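Local coordinates for SusD superfamily protein (Bacteroides fragilis NCTC 9343, PDB 3NQP) that probably binds glycans at the outer membrane as a SusD-family protein, helping to deliver them for uptake, at residues Lys404-Asn407 against Leu408-Arg412; Ala417-Glu420 against Thr421-Ala424. One frame throughout, in Å; residues are numbered along the deposited sequence.

Interaction 1. Residues Lys404-Asn407 against Leu408-Arg412; sequences KYIN and LVRKR
The carbonyl oxygen N407 O receives the shortest polar bond of this turn, from K411 N at 2.8 Å, and the CB of K411 packs against the same oxygen. One residue back, R410 N donates to I406 O over 2.9 Å. L408 N reaches K404 O, while V409 N to Y405 O is a weak bond.

The side chains meet at spacings of three and four residues. I406 and R410 run side by side in the same direction. The CG2 branch of I406 lies anti to its backbone N and comes within 3.4 Å of R410 NE, obliquely to the guanidinium plane. R410 is extended from CG to NE (chi2 -170°, chi3 -179°), which carries its charged end past the isoleucine to a salt bridge with E441 through NE and a hydrogen bond to Y423 O through NH1. N407 crosses R410 obliquely, N407 OD1 nearest R410 CD at 4.2 Å, with the amide and guanidinium planes 83° apart; OD1 accepts from Y425 N. Y405 and L408 lie alongside each other, CD1 to CD1 at 4.1 Å, the tyrosine resting on helix 382-396. I406 and V409 face helix 431-445. Such a helix, packed by its apolar residues between two neighbours, is consistent with the TPR-like helical framework of SusD-family proteins.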
loop_
_atom_site.group_PDB
_atom_site.type_symbol
_atom_site.label_atom_id
_atom_site.label_comp_id
_atom_site.label_asym_id
_atom_site.label_seq_id
_atom_site.Cartn_x
_atom_site.Cartn_y
_atom_site.Cartn_z
ATOM N N LYS A 404 9.352 18.491 10.940
ATOM C CA LYS A 404 8.070 19.139 10.684
ATOM C C LYS A 404 7.042 18.133 10.222
ATOM O O LYS A 404 5.922 18.107 10.704
ATOM C CB LYS A 404 8.214 20.263 9.648
ATOM C CG LYS A 404 6.922 20.991 9.212
ATOM C CD LYS A 404 7.204 22.036 8.126
ATOM C CE LYS A 404 7.507 21.377 6.754
ATOM N NZ LYS A 404 7.962 22.361 5.728
ATOM N N TYR A 405 7.389 17.360 9.215
ATOM C CA TYR A 405 6.404 16.443 8.627
ATOM C C TYR A 405 6.059 15.275 9.574
ATOM O O TYR A 405 4.907 14.869 9.661
ATOM C CB TYR A 405 6.943 15.914 7.316
ATOM C CG TYR A 405 6.843 16.923 6.201
ATOM C CD1 TYR A 405 5.612 17.425 5.815
ATOM C CD2 TYR A 405 7.959 17.351 5.508
ATOM C CE1 TYR A 405 5.499 18.333 4.741
ATOM C CE2 TYR A 405 7.844 18.263 4.440
ATOM C CZ TYR A 405 6.609 18.744 4.070
ATOM O OH TYR A 405 6.498 19.655 3.024
ATOM N N ILE A 406 7.057 14.727 10.269
ATOM C CA ILE A 406 6.787 13.707 11.295
ATOM C C ILE A 406 5.847 14.236 12.369
ATOM O O ILE A 406 4.911 13.557 12.767
ATOM C CB ILE A 406 8.070 13.186 11.971
ATOM C CG1 ILE A 406 8.898 12.357 10.983
ATOM C CG2 ILE A 406 7.730 12.330 13.227
ATOM C CD1 ILE A 406 10.356 12.052 11.507
ATOM N N ASN A 407 6.096 15.440 12.841
ATOM C CA ASN A 407 5.264 16.009 13.894
ATOM C C ASN A 407 3.855 16.401 13.449
ATOM O O ASN A 407 2.925 16.366 14.260
ATOM C CB ASN A 407 5.976 17.169 14.583
ATOM C CG ASN A 407 7.138 16.700 15.461
ATOM O OD1 ASN A 407 7.026 15.684 16.167
ATOM N ND2 ASN A 407 8.260 17.445 15.428
ATOM N N LEU A 408 3.678 16.782 12.189
ATOM C CA LEU A 408 2.343 16.972 11.660
ATOM C C LEU A 408 1.528 15.671 11.825
ATOM O O LEU A 408 0.419 15.695 12.330
ATOM C CB LEU A 408 2.376 17.330 10.169
ATOM C CG LEU A 408 2.544 18.808 9.850
ATOM C CD1 LEU A 408 2.847 18.998 8.328
ATOM C CD2 LEU A 408 1.325 19.634 10.320
ATOM N N VAL A 409 2.107 14.540 11.413
ATOM C CA VAL A 409 1.414 13.244 11.536
ATOM C C VAL A 409 1.226 12.829 12.987
ATOM O O VAL A 409 0.111 12.426 13.362
ATOM C CB VAL A 409 2.145 12.164 10.733
ATOM C CG1 VAL A 409 1.448 10.818 10.898
ATOM C CG2 VAL A 409 2.272 12.639 9.247
ATOM N N ARG A 410 2.271 12.967 13.829
ATOM C CA ARG A 410 2.131 12.589 15.245
ATOM C C ARG A 410 1.092 13.419 15.934
ATOM O O ARG A 410 0.333 12.909 16.760
ATOM C CB ARG A 410 3.425 12.735 16.020
ATOM C CG ARG A 410 4.486 11.761 15.570
ATOM C CD ARG A 410 5.674 11.765 16.498
ATOM N NE ARG A 410 6.741 10.847 16.082
ATOM C CZ ARG A 410 7.862 10.655 16.764
ATOM N NH1 ARG A 410 8.076 11.297 17.921
ATOM N NH2 ARG A 410 8.753 9.786 16.320
ATOM N N LYS A 411 1.088 14.720 15.649
ATOM C CA LYS A 411 0.208 15.596 16.390
ATOM C C LYS A 411 -1.238 15.160 16.136
ATOM O O LYS A 411 -2.040 15.106 17.047
ATOM C CB LYS A 411 0.429 17.051 16.028
ATOM C CG LYS A 411 -0.635 18.014 16.679
ATOM C CD LYS A 411 -0.397 19.445 16.195
ATOM C CE LYS A 411 -1.348 20.430 16.901
ATOM N NZ LYS A 411 -1.056 21.852 16.484
ATOM N N ARG A 412 -1.549 14.822 14.900
ATOM C CA ARG A 412 -2.885 14.302 14.592
ATOM C C ARG A 412 -3.175 13.005 15.348
ATOM O O ARG A 412 -4.254 12.839 15.876
ATOM C CB ARG A 412 -3.068 14.101 13.085
ATOM C CG ARG A 412 -4.530 13.906 12.663
ATOM C CD ARG A 412 -4.969 12.431 12.743
ATOM N NE ARG A 412 -4.362 11.623 11.680
ATOM C CZ ARG A 412 -4.814 11.553 10.423
ATOM N NH1 ARG A 412 -5.894 12.226 10.058
ATOM N NH2 ARG A 412 -4.189 10.792 9.514
#

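Interaction 2. Residues Ala417-Glu420 against Thr421-Ala424; sequences AWDE and TLYA
D419 O accepts from Y423 N at 3.0 Å and, weakly, from L422 N. The side chain of the same aspartate also reaches forward: CG of D419 stands anti to its own N (chi1 177°), which brings the carboxylate to T421. D419 occupies the N-cap position of the short helix 420-423, and its OD1 accepts weakly from T421 N, 3.1 Å away, as a capping bond. In the conformer of T421 described, one of two, T421 OG1 also donates to D419 OD1 at 2.6 Å, meeting it from above the carboxylate plane, 41° out of it. L422 sends its CG across the same carboxylate, 3.5 Å from D419 OD2.

With CG of W418 trans to the backbone N (chi1 175°), the six-membered ring comes back beside the turn, obliquely to Y423 CB and A424 CA. Its CZ3 touches Y423 CB at 3.7 Å and its CH2 lies near A424 CA, the indole and tyrosine sliding past each other in opposite directions. The Y423 ring has A417 O in plane at its edge, and Y414 stacks on it. At the helix end, A424 N donates to E420 O (2.9 Å), and A424 CB lies near the same oxygen.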
loop_
_atom_site.group_PDB
_atom_site.type_symbol
_atom_site.label_atom_id
_atom_site.label_comp_id
_atom_site.label_asym_id
_atom_site.label_seq_id
_atom_site.Cartn_x
_atom_site.Cartn_y
_atom_site.Cartn_z
ATOM N N ALA A 417 -4.519 14.310 23.492
ATOM C CA ALA A 417 -3.401 13.930 24.358
ATOM C C ALA A 417 -2.027 14.443 23.845
ATOM O O ALA A 417 -0.995 14.193 24.464
ATOM C CB ALA A 417 -3.387 12.391 24.565
ATOM N N TRP A 418 -2.001 15.164 22.735
ATOM C CA TRP A 418 -0.719 15.624 22.197
ATOM C C TRP A 418 0.023 16.506 23.172
ATOM O O TRP A 418 -0.541 17.453 23.705
ATOM C CB TRP A 418 -0.966 16.434 20.951
ATOM C CG TRP A 418 0.230 17.085 20.313
ATOM C CD1 TRP A 418 0.409 18.439 20.122
ATOM C CD2 TRP A 418 1.388 16.452 19.752
ATOM N NE1 TRP A 418 1.575 18.671 19.469
ATOM C CE2 TRP A 418 2.203 17.475 19.224
ATOM C CE3 TRP A 418 1.800 15.117 19.604
ATOM C CZ2 TRP A 418 3.417 17.213 18.585
ATOM C CZ3 TRP A 418 3.006 14.862 18.973
ATOM C CH2 TRP A 418 3.795 15.903 18.455
ATOM N N ASP A 419 1.287 16.202 23.379
ATOM C CA ASP A 419 2.118 16.885 24.339
ATOM C C ASP A 419 3.508 16.825 23.773
ATOM O O ASP A 419 4.102 15.742 23.721
ATOM C CB ASP A 419 2.067 16.133 25.666
ATOM C CG ASP A 419 2.975 16.739 26.750
ATOM O OD1 ASP A 419 3.873 17.553 26.409
ATOM O OD2 ASP A 419 2.760 16.380 27.949
ATOM N N GLU A 420 4.033 17.969 23.347
ATOM C CA GLU A 420 5.311 17.991 22.602
ATOM C C GLU A 420 6.460 17.396 23.390
ATOM O O GLU A 420 7.306 16.725 22.817
ATOM C CB GLU A 420 5.660 19.398 22.128
ATOM C CG GLU A 420 4.694 19.959 21.082
ATOM C CD GLU A 420 4.936 21.431 20.760
ATOM O OE1 GLU A 420 6.106 21.838 20.638
ATOM O OE2 GLU A 420 3.949 22.190 20.643
ATOM N N THR A 421 6.434 17.644 24.706
ATOM C CA THR A 421 7.445 17.206 25.658
ATOM C C THR A 421 7.583 15.670 25.660
ATOM O O THR A 421 8.688 15.143 25.733
ATOM C CB THR A 421 7.108 17.733 27.129
ATOM O OG1 THR A 421 6.064 16.952 27.708
ATOM C CG2 THR A 421 6.648 19.200 27.139
ATOM N N LEU A 422 6.460 14.970 25.548
ATOM C CA LEU A 422 6.387 13.498 25.574
ATOM C C LEU A 422 6.602 12.879 24.165
ATOM O O LEU A 422 7.263 11.851 24.019
ATOM C CB LEU A 422 5.019 13.040 26.109
ATOM C CG LEU A 422 4.640 13.452 27.557
ATOM C CD1 LEU A 422 3.301 12.782 28.002
ATOM C CD2 LEU A 422 5.772 13.092 28.525
ATOM N N TYR A 423 5.998 13.489 23.166
ATOM C CA TYR A 423 5.724 12.826 21.867
ATOM C C TYR A 423 6.324 13.476 20.631
ATOM O O TYR A 423 6.339 12.861 19.562
ATOM C CB TYR A 423 4.195 12.655 21.702
ATOM C CG TYR A 423 3.552 11.906 22.862
ATOM C CD1 TYR A 423 4.110 10.735 23.340
ATOM C CD2 TYR A 423 2.405 12.369 23.465
ATOM C CE1 TYR A 423 3.551 10.053 24.359
ATOM C CE2 TYR A 423 1.818 11.680 24.522
ATOM C CZ TYR A 423 2.392 10.538 24.980
ATOM O OH TYR A 423 1.856 9.854 26.070
ATOM N N ALA A 424 6.858 14.690 20.740
ATOM C CA ALA A 424 7.338 15.403 19.547
ATOM C C ALA A 424 8.701 14.848 19.150
ATOM O O ALA A 424 9.483 14.495 20.007
ATOM C CB ALA A 424 7.443 16.903 19.804
HETATM O O HOH W 1 9.536 14.843 22.958
#

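In the fold
Interactions 1 and 2 show how a helix and the loop that leaves it can be tied together by side chains: the chain runs out of helix 399-414 and turns back so that residues 417-424 pack against its 404-412 part, with centres 11 Å apart. R410 NH1 makes a probable hydrogen bond of 2.9 Å to Y423 O. The indole of W418 lies along the preceding helix, CE3 at 3.6 Å from K411 CA and CZ3 at 3.7 Å from R410 CB. N407 OD1 packs 3.4 Å from A424 CA. Interaction 1 is partly buried, interaction 2 at the surface; a bound 1,2-ethanediol, probably from the crystallisation liquor, sits about 4 Å from the Y405 side chain.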